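Dihydrofolate reductase, putative (Aspergillus flavus, PDB 6DRS) probably catalyses the NADPH-dependent reduction of dihydrofolate to tetrahydrofolate and is captured here with NADP and a diaminoquinazoline-type antifolate inhibitor. Local coordinates at residues A[45-50]-A[221-226]; A[62-67]-A[82-87]. One frame throughout, in Å; residues are numbered along the deposited sequence.

Contact 1 of 2, residues A[45-50]-A[221-226]; sequences ARVTTR and EWVGEP. With SO4 (sulfate ion), chain D.
Two arginines one helical turn apart, Arg46 and Arg50, converge on the carboxylate of Glu225 and form a salt-bridge network with it. Arg46 comes side-on: its NE donates to Glu225 OE1 and its NH2 to Glu225 OE2 at 2.8 Å, each oxygen being met on its syn side, with guanidinium and carboxylate only 25° apart and nearly coplanar. Arg46 NH1 makes a weak hydrogen bond to Ser42 OG. Arg50 arrives end-on from the anti side of the same OE1, its NH1 at 2.9 Å and its NH2 at 3.1 Å from Glu225 OE1, and its plane is turned 57° from the carboxylate. Glu225 OE1 thus accepts from three nitrogens, an arrangement that would probably favour the ionised acid. With chi1 at 59°, CG of Glu225 lies between its own backbone N and carbonyl carbon, and the extended chain beyond carries the carboxylate across to both arginines. Arg50 spends its remaining N-H groups at its edge: NH2 also donates to Val223 O (2.8 Å), while NE and NH1 hold O4 and O3 of a sulfate probably taken from the crystallisation liquor. Gly224 O sits over one guanidinium face of Arg50 without a hydrogen bond. Val223 O has a second donor, a water that also donates to Val47 O and so joins the two backbones. Beside the polar network, Val47 CG1 packs 3.7 Å from Val223 CB, with Val47 CG2 alongside. Gly224 leaves the helix with positive phi, and Glu225 then points its side chain toward the arginines. The contact joins the C-terminal ends of helices 38-49 and 216-223; Val223 also rests on Val177 of strand 174-183, while Asn58 of strand 57-63 binds the carbonyls of Thr48 and Arg50.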
loop_
_atom_site.group_PDB
_atom_site.type_symbol
_atom_site.label_atom_id
_atom_site.label_comp_id
_atom_site.label_asym_id
_atom_site.label_seq_id
_atom_site.Cartn_x
_atom_site.Cartn_y
_atom_site.Cartn_z
ATOM N N ALA A 45 -0.700 -6.085 4.676
ATOM C CA ALA A 45 -0.230 -7.312 4.062
ATOM C C ALA A 45 -1.436 -8.125 3.561
ATOM O O ALA A 45 -1.493 -8.469 2.373
ATOM C CB ALA A 45 0.638 -8.096 5.026
ATOM N N ARG A 46 -2.417 -8.351 4.433
ATOM C CA ARG A 46 -3.601 -9.175 4.090
ATOM C C ARG A 46 -4.369 -8.530 2.943
ATOM O O ARG A 46 -4.730 -9.202 2.004
ATOM C CB ARG A 46 -4.561 -9.371 5.267
ATOM C CG ARG A 46 -3.961 -10.169 6.406
ATOM C CD ARG A 46 -5.108 -10.479 7.355
ATOM N NE ARG A 46 -5.770 -9.259 7.810
ATOM C CZ ARG A 46 -5.377 -8.500 8.828
ATOM N NH1 ARG A 46 -4.378 -8.878 9.610
ATOM N NH2 ARG A 46 -6.010 -7.373 9.080
ATOM N N VAL A 47 -4.614 -7.228 3.037
ATOM C CA VAL A 47 -5.379 -6.539 2.037
ATOM C C VAL A 47 -4.668 -6.535 0.681
ATOM O O VAL A 47 -5.318 -6.766 -0.335
ATOM C CB VAL A 47 -5.781 -5.141 2.527
ATOM C CG1 VAL A 47 -6.381 -4.292 1.409
ATOM C CG2 VAL A 47 -6.743 -5.309 3.702
ATOM N N THR A 48 -3.366 -6.277 0.641
ATOM C CA THR A 48 -2.706 -6.118 -0.681
ATOM C C THR A 48 -2.490 -7.492 -1.322
ATOM O O THR A 48 -2.338 -7.585 -2.536
ATOM C CB THR A 48 -1.363 -5.389 -0.566
ATOM O OG1 THR A 48 -0.582 -6.096 0.404
ATOM C CG2 THR A 48 -1.501 -3.923 -0.219
ATOM N N THR A 49 -2.465 -8.542 -0.522
ATOM C CA THR A 49 -2.228 -9.915 -1.009
ATOM C C THR A 49 -3.531 -10.565 -1.500
ATOM O O THR A 49 -3.536 -11.240 -2.540
ATOM C CB THR A 49 -1.581 -10.779 0.077
ATOM O OG1 THR A 49 -0.448 -10.033 0.536
ATOM C CG2 THR A 49 -1.121 -12.111 -0.470
ATOM N N ARG A 50 -4.625 -10.328 -0.781
ATOM C CA ARG A 50 -5.903 -11.026 -0.960
ATOM C C ARG A 50 -6.438 -10.885 -2.397
ATOM O O ARG A 50 -6.901 -9.795 -2.786
ATOM C CB ARG A 50 -6.899 -10.414 0.025
ATOM C CG ARG A 50 -8.239 -11.123 0.057
ATOM C CD ARG A 50 -9.250 -10.598 1.060
ATOM N NE ARG A 50 -8.812 -10.990 2.396
ATOM C CZ ARG A 50 -8.466 -10.145 3.370
ATOM N NH1 ARG A 50 -8.015 -10.622 4.519
ATOM N NH2 ARG A 50 -8.577 -8.836 3.208
ATOM N N GLU A 221 -16.138 -4.169 1.888
ATOM C CA GLU A 221 -16.292 -4.771 0.549
ATOM C C GLU A 221 -15.009 -4.549 -0.271
ATOM O O GLU A 221 -14.532 -5.492 -0.907
ATOM C CB GLU A 221 -17.476 -4.161 -0.200
ATOM C CG GLU A 221 -18.815 -4.408 0.474
ATOM C CD GLU A 221 -19.970 -3.590 -0.076
ATOM O OE1 GLU A 221 -19.746 -2.729 -0.949
ATOM O OE2 GLU A 221 -21.097 -3.800 0.390
ATOM N N TRP A 222 -14.458 -3.325 -0.269
ATOM C CA TRP A 222 -13.209 -3.038 -1.014
ATOM C C TRP A 222 -12.111 -3.998 -0.595
ATOM O O TRP A 222 -11.363 -4.469 -1.415
ATOM C CB TRP A 222 -12.699 -1.633 -0.766
ATOM C CG TRP A 222 -13.633 -0.552 -1.183
ATOM C CD1 TRP A 222 -14.795 -0.697 -1.888
ATOM C CD2 TRP A 222 -13.468 0.855 -0.934
ATOM N NE1 TRP A 222 -15.380 0.527 -2.068
ATOM C CE2 TRP A 222 -14.587 1.502 -1.508
ATOM C CE3 TRP A 222 -12.482 1.632 -0.307
ATOM C CZ2 TRP A 222 -14.748 2.890 -1.471
ATOM C CZ3 TRP A 222 -12.656 3.002 -0.260
ATOM C CH2 TRP A 222 -13.778 3.617 -0.822
ATOM N N VAL A 223 -11.973 -4.264 0.684
ATOM C CA VAL A 223 -10.681 -4.804 1.074
ATOM C C VAL A 223 -10.836 -6.287 1.412
ATOM O O VAL A 223 -9.830 -6.938 1.659
ATOM C CB VAL A 223 -10.027 -3.999 2.220
ATOM C CG1 VAL A 223 -9.863 -2.537 1.858
ATOM C CG2 VAL A 223 -10.746 -4.160 3.558
ATOM N N GLY A 224 -12.084 -6.790 1.504
ATOM C CA GLY A 224 -12.328 -8.236 1.668
ATOM C C GLY A 224 -12.102 -8.753 3.080
ATOM O O GLY A 224 -11.888 -9.949 3.275
ATOM N N GLU A 225 -12.079 -7.870 4.077
ATOM C CA GLU A 225 -12.144 -8.277 5.485
ATOM C C GLU A 225 -12.953 -7.213 6.246
ATOM O O GLU A 225 -13.107 -6.099 5.759
ATOM C CB GLU A 225 -10.760 -8.491 6.094
ATOM C CG GLU A 225 -9.912 -7.236 6.010
ATOM C CD GLU A 225 -8.565 -7.419 6.669
ATOM O OE1 GLU A 225 -7.711 -8.181 6.114
ATOM O OE2 GLU A 225 -8.403 -6.868 7.767
ATOM N N PRO A 226 -13.501 -7.575 7.406
ATOM C CA PRO A 226 -14.336 -6.641 8.158
ATOM C C PRO A 226 -13.548 -5.418 8.659
ATOM O O PRO A 226 -12.489 -5.575 9.257
ATOM C CB PRO A 226 -14.825 -7.457 9.366
ATOM C CG PRO A 226 -14.633 -8.911 8.970
ATOM C CD PRO A 226 -13.448 -8.906 8.036
HETATM S S SO4 D . -8.776 -14.165 3.632
HETATM O O1 SO4 D . -10.214 -13.807 3.593
HETATM O O2 SO4 D . -8.598 -15.624 3.814
HETATM O O3 SO4 D . -8.134 -13.502 4.794
HETATM O O4 SO4 D . -8.149 -13.716 2.365
HETATM O O HOH W 1 -7.795 -7.076 -0.635
#

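Contact 2 of 2, residues A[62-67]-A[82-87]; sequences MGRKTY and NVIVTR. With NAP (NADP nicotinamide-adenine-dinucleotide phosphate), chain H; SO4 (sulfate ion), chain C.
CB and OD1 of Asn82 touch the terminal methyl of Met62, with Asn82 OD1 3.6 Å from Met62 CE; the amide's hydrogen bonds lie elsewhere, ND2 giving to Leu77 O and Asp128 O. Val83 receives Met62 N at its carbonyl (2.9 Å), and the Val85 N-H returns a bond to Met62 O, a parallel pairing that brackets Ile84. Ile84 shares a sheet face with Met62. Its CG1 lies obliquely against the Tyr67 ring, 3.4 Å from Tyr67 CD1, and its CG2 reaches CA and CB of Arg64. Val85, on the other face, sets CG1 against the NADP adenine, and its carbonyl takes a weak bond from Arg64 N. Thr86, with OG1 anti to its backbone N (chi1 -174°), donates to O2X of the NADP 2'-phosphate. Arg64 NE grips that same O2X at 2.6 Å while Arg64 NH2 donates to O1X, both phosphate contacts at the guanidinium edge; Arg64 NH1 is salt-bridged to Asp68. Arg87 N completes the grip on O3X at 2.9 Å, and the Arg87 guanidinium lays one face over the adenine. This 2'-phosphate pocket is consistent with a preference for NADP(H). The contact closes the beta-alpha-beta unit of strand 57-63, helix 64-69 and strand 81-85, with strand 128-132 continuing the sheet beyond strand 81-85 and Tyr67 and Thr86 packing on helix 89-116.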
loop_
_atom_site.group_PDB
_atom_site.type_symbol
_atom_site.label_atom_id
_atom_site.label_comp_id
_atom_site.label_asym_id
_atom_site.label_seq_id
_atom_site.Cartn_x
_atom_site.Cartn_y
_atom_site.Cartn_z
ATOM N N MET A 62 4.403 1.151 -6.827
ATOM C CA MET A 62 5.128 1.956 -5.838
ATOM C C MET A 62 6.221 2.809 -6.509
ATOM O O MET A 62 6.777 2.453 -7.549
ATOM C CB MET A 62 5.752 1.063 -4.761
ATOM C CG MET A 62 6.906 0.224 -5.265
ATOM S SD MET A 62 7.183 -1.172 -4.159
ATOM C CE MET A 62 5.971 -2.315 -4.839
ATOM N N GLY A 63 6.540 3.960 -5.905
ATOM C CA GLY A 63 7.715 4.728 -6.332
ATOM C C GLY A 63 8.999 4.033 -5.893
ATOM O O GLY A 63 8.994 3.216 -4.959
ATOM N N ARG A 64 10.112 4.352 -6.559
ATOM C CA ARG A 64 11.369 3.666 -6.274
ATOM C C ARG A 64 11.787 3.868 -4.806
ATOM O O ARG A 64 12.371 2.957 -4.196
ATOM C CB ARG A 64 12.425 4.002 -7.336
ATOM C CG ARG A 64 13.719 3.205 -7.196
ATOM C CD ARG A 64 14.668 3.774 -6.147
ATOM N NE ARG A 64 14.851 5.183 -6.466
ATOM C CZ ARG A 64 15.449 6.071 -5.689
ATOM N NH1 ARG A 64 15.911 5.721 -4.500
ATOM N NH2 ARG A 64 15.561 7.314 -6.115
ATOM N N LYS A 65 11.480 5.028 -4.217
ATOM C CA LYS A 65 11.918 5.286 -2.842
ATOM C C LYS A 65 11.132 4.405 -1.864
ATOM O O LYS A 65 11.697 3.892 -0.876
ATOM C CB LYS A 65 11.803 6.775 -2.502
ATOM C CG LYS A 65 12.978 7.616 -2.979
ATOM C CD LYS A 65 12.638 9.086 -3.039
ATOM C CE LYS A 65 13.831 10.004 -3.176
ATOM N NZ LYS A 65 13.426 11.244 -3.882
ATOM N N THR A 66 9.852 4.194 -2.149
ATOM C CA THR A 66 9.040 3.305 -1.320
ATOM C C THR A 66 9.544 1.870 -1.475
ATOM O O THR A 66 9.689 1.147 -0.485
ATOM C CB THR A 66 7.548 3.425 -1.656
ATOM O OG1 THR A 66 7.139 4.764 -1.369
ATOM C CG2 THR A 66 6.708 2.454 -0.856
ATOM N N TYR A 67 9.861 1.470 -2.709
ATOM C CA TYR A 67 10.526 0.160 -2.852
ATOM C C TYR A 67 11.734 0.075 -1.912
ATOM O O TYR A 67 11.873 -0.882 -1.162
ATOM C CB TYR A 67 10.907 -0.136 -4.300
ATOM C CG TYR A 67 11.562 -1.485 -4.466
ATOM C CD1 TYR A 67 10.806 -2.653 -4.509
ATOM C CD2 TYR A 67 12.941 -1.603 -4.592
ATOM C CE1 TYR A 67 11.402 -3.897 -4.679
ATOM C CE2 TYR A 67 13.553 -2.842 -4.734
ATOM C CZ TYR A 67 12.779 -3.991 -4.800
ATOM O OH TYR A 67 13.372 -5.211 -4.972
ATOM N N ASN A 82 5.085 -6.756 -7.633
ATOM C CA ASN A 82 5.627 -5.501 -7.212
ATOM C C ASN A 82 5.971 -4.705 -8.464
ATOM O O ASN A 82 6.643 -5.220 -9.367
ATOM C CB ASN A 82 6.861 -5.704 -6.343
ATOM C CG ASN A 82 6.561 -6.376 -5.022
ATOM O OD1 ASN A 82 6.758 -5.767 -3.976
ATOM N ND2 ASN A 82 6.141 -7.638 -5.039
ATOM N N VAL A 83 5.462 -3.484 -8.559
ATOM C CA VAL A 83 5.722 -2.685 -9.753
ATOM C C VAL A 83 6.431 -1.395 -9.338
ATOM O O VAL A 83 5.814 -0.534 -8.703
ATOM C CB VAL A 83 4.444 -2.395 -10.563
ATOM C CG1 VAL A 83 4.780 -1.671 -11.864
ATOM C CG2 VAL A 83 3.654 -3.666 -10.840
ATOM N N ILE A 84 7.715 -1.279 -9.675
ATOM C CA ILE A 84 8.559 -0.174 -9.179
ATOM C C ILE A 84 8.650 0.902 -10.262
ATOM O O ILE A 84 9.121 0.621 -11.363
ATOM C CB ILE A 84 9.954 -0.670 -8.739
ATOM C CG1 ILE A 84 9.872 -1.680 -7.594
ATOM C CG2 ILE A 84 10.850 0.513 -8.373
ATOM C CD1 ILE A 84 9.953 -3.133 -7.999
ATOM N N VAL A 85 8.177 2.115 -9.940
ATOM C CA VAL A 85 8.162 3.240 -10.897
ATOM C C VAL A 85 9.397 4.122 -10.683
ATOM O O VAL A 85 9.654 4.592 -9.570
ATOM C CB VAL A 85 6.863 4.067 -10.817
ATOM C CG1 VAL A 85 6.921 5.316 -11.686
ATOM C CG2 VAL A 85 5.659 3.219 -11.189
ATOM N N THR A 86 10.136 4.333 -11.779
ATOM C CA THR A 86 11.450 4.968 -11.732
ATOM C C THR A 86 11.721 5.718 -13.038
ATOM O O THR A 86 11.077 5.490 -14.077
ATOM C CB THR A 86 12.568 3.962 -11.422
ATOM O OG1 THR A 86 13.760 4.732 -11.262
ATOM C CG2 THR A 86 12.786 2.968 -12.544
ATOM N N ARG A 87 12.681 6.634 -12.966
ATOM C CA ARG A 87 13.151 7.320 -14.171
ATOM C C ARG A 87 14.460 6.680 -14.656
ATOM O O ARG A 87 15.008 7.102 -15.659
ATOM C CB ARG A 87 13.326 8.815 -13.899
ATOM C CG ARG A 87 12.004 9.552 -13.798
ATOM C CD ARG A 87 12.157 11.058 -13.782
ATOM N NE ARG A 87 10.847 11.685 -13.639
ATOM C CZ ARG A 87 10.275 11.970 -12.473
ATOM N NH1 ARG A 87 10.931 11.770 -11.336
ATOM N NH2 ARG A 87 9.039 12.436 -12.458
HETATM P PA NAP H . 8.035 7.791 -3.812
HETATM O O1A NAP H . 7.905 6.481 -3.086
HETATM O O2A NAP H . 6.964 8.579 -4.474
HETATM O O5B NAP H . 9.245 7.627 -4.884
HETATM C C5B NAP H . 9.861 8.729 -5.579
HETATM C C4B NAP H . 10.647 8.094 -6.707
HETATM O O4B NAP H . 9.739 7.464 -7.612
HETATM C C3B NAP H . 11.415 9.084 -7.570
HETATM O O3B NAP H . 12.699 9.368 -6.994
HETATM C C2B NAP H . 11.524 8.329 -8.882
HETATM O O2B NAP H . 12.456 7.258 -8.748
HETATM C C1B NAP H . 10.194 7.604 -8.967
HETATM N N9A NAP H . 9.212 8.403 -9.678
HETATM C C8A NAP H . 8.395 9.244 -9.023
HETATM N N7A NAP H . 7.579 9.862 -9.903
HETATM C C5A NAP H . 7.867 9.405 -11.142
HETATM C C6A NAP H . 7.358 9.667 -12.507
HETATM N N6A NAP H . 6.353 10.543 -12.641
HETATM N N1A NAP H . 7.889 9.021 -13.568
HETATM C C2A NAP H . 8.885 8.140 -13.362
HETATM N N3A NAP H . 9.399 7.856 -12.135
HETATM C C4A NAP H . 8.955 8.444 -10.994
HETATM O O3 NAP H . 8.895 8.735 -2.781
HETATM P PN NAP H . 8.363 9.827 -1.693
HETATM O O1N NAP H . 7.223 10.604 -2.204
HETATM O O2N NAP H . 9.654 10.503 -1.288
HETATM O O5D NAP H . 7.887 8.891 -0.488
HETATM C C5D NAP H . 8.783 8.009 0.141
HETATM C C4D NAP H . 8.466 8.210 1.607
HETATM O O4D NAP H . 7.065 8.000 1.790
HETATM C C3D NAP H . 9.185 7.286 2.561
HETATM O O3D NAP H . 9.444 8.049 3.769
HETATM C C2D NAP H . 8.156 6.216 2.812
HETATM O O2D NAP H . 8.377 5.606 4.059
HETATM C C1D NAP H . 6.859 6.993 2.785
HETATM N N1N NAP H . 5.694 6.141 2.466
HETATM C C2N NAP H . 4.711 6.044 3.391
HETATM C C3N NAP H . 3.575 5.235 3.180
HETATM C C7N NAP H . 2.478 5.162 4.239
HETATM O O7N NAP H . 1.428 4.546 4.024
HETATM N N7N NAP H . 2.691 5.785 5.413
HETATM C C4N NAP H . 3.504 4.487 1.987
HETATM C C5N NAP H . 4.542 4.608 1.061
HETATM C C6N NAP H . 5.642 5.428 1.320
HETATM P P2B NAP H . 13.983 7.414 -9.233
HETATM O O1X NAP H . 14.618 8.429 -8.293
HETATM O O2X NAP H . 14.564 6.052 -8.913
HETATM O O3X NAP H . 13.735 7.897 -10.629
HETATM S S SO4 C . 17.550 8.778 -3.380
HETATM O O1 SO4 C . 17.593 9.476 -2.076
HETATM O O2 SO4 C . 16.456 7.786 -3.255
HETATM O O3 SO4 C . 17.299 9.757 -4.480
HETATM O O4 SO4 C . 18.848 8.088 -3.624
#

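Contact 2 lies within the loop of chain that contact 1 closes, and strand 57-63 is the next element after helix 38-49. Their centres are 22 Å apart, on opposite sides of the centre of the chain, and their nearest atoms about 9 Å apart without touching. Contact 2 is part of the NADP site, whereas the Val47 side chain in contact 1 lies about 12 Å from the cofactor. The inhibitor lies near both: it touches Ala45 from contact 1 and Thr66 from contact 2, and the Val47 and Met62 side chains stand about 8 and 7 Å from it. In each contact an arginine, Arg50 or Arg64, also holds a sulfate, probably from the crystallisation liquor.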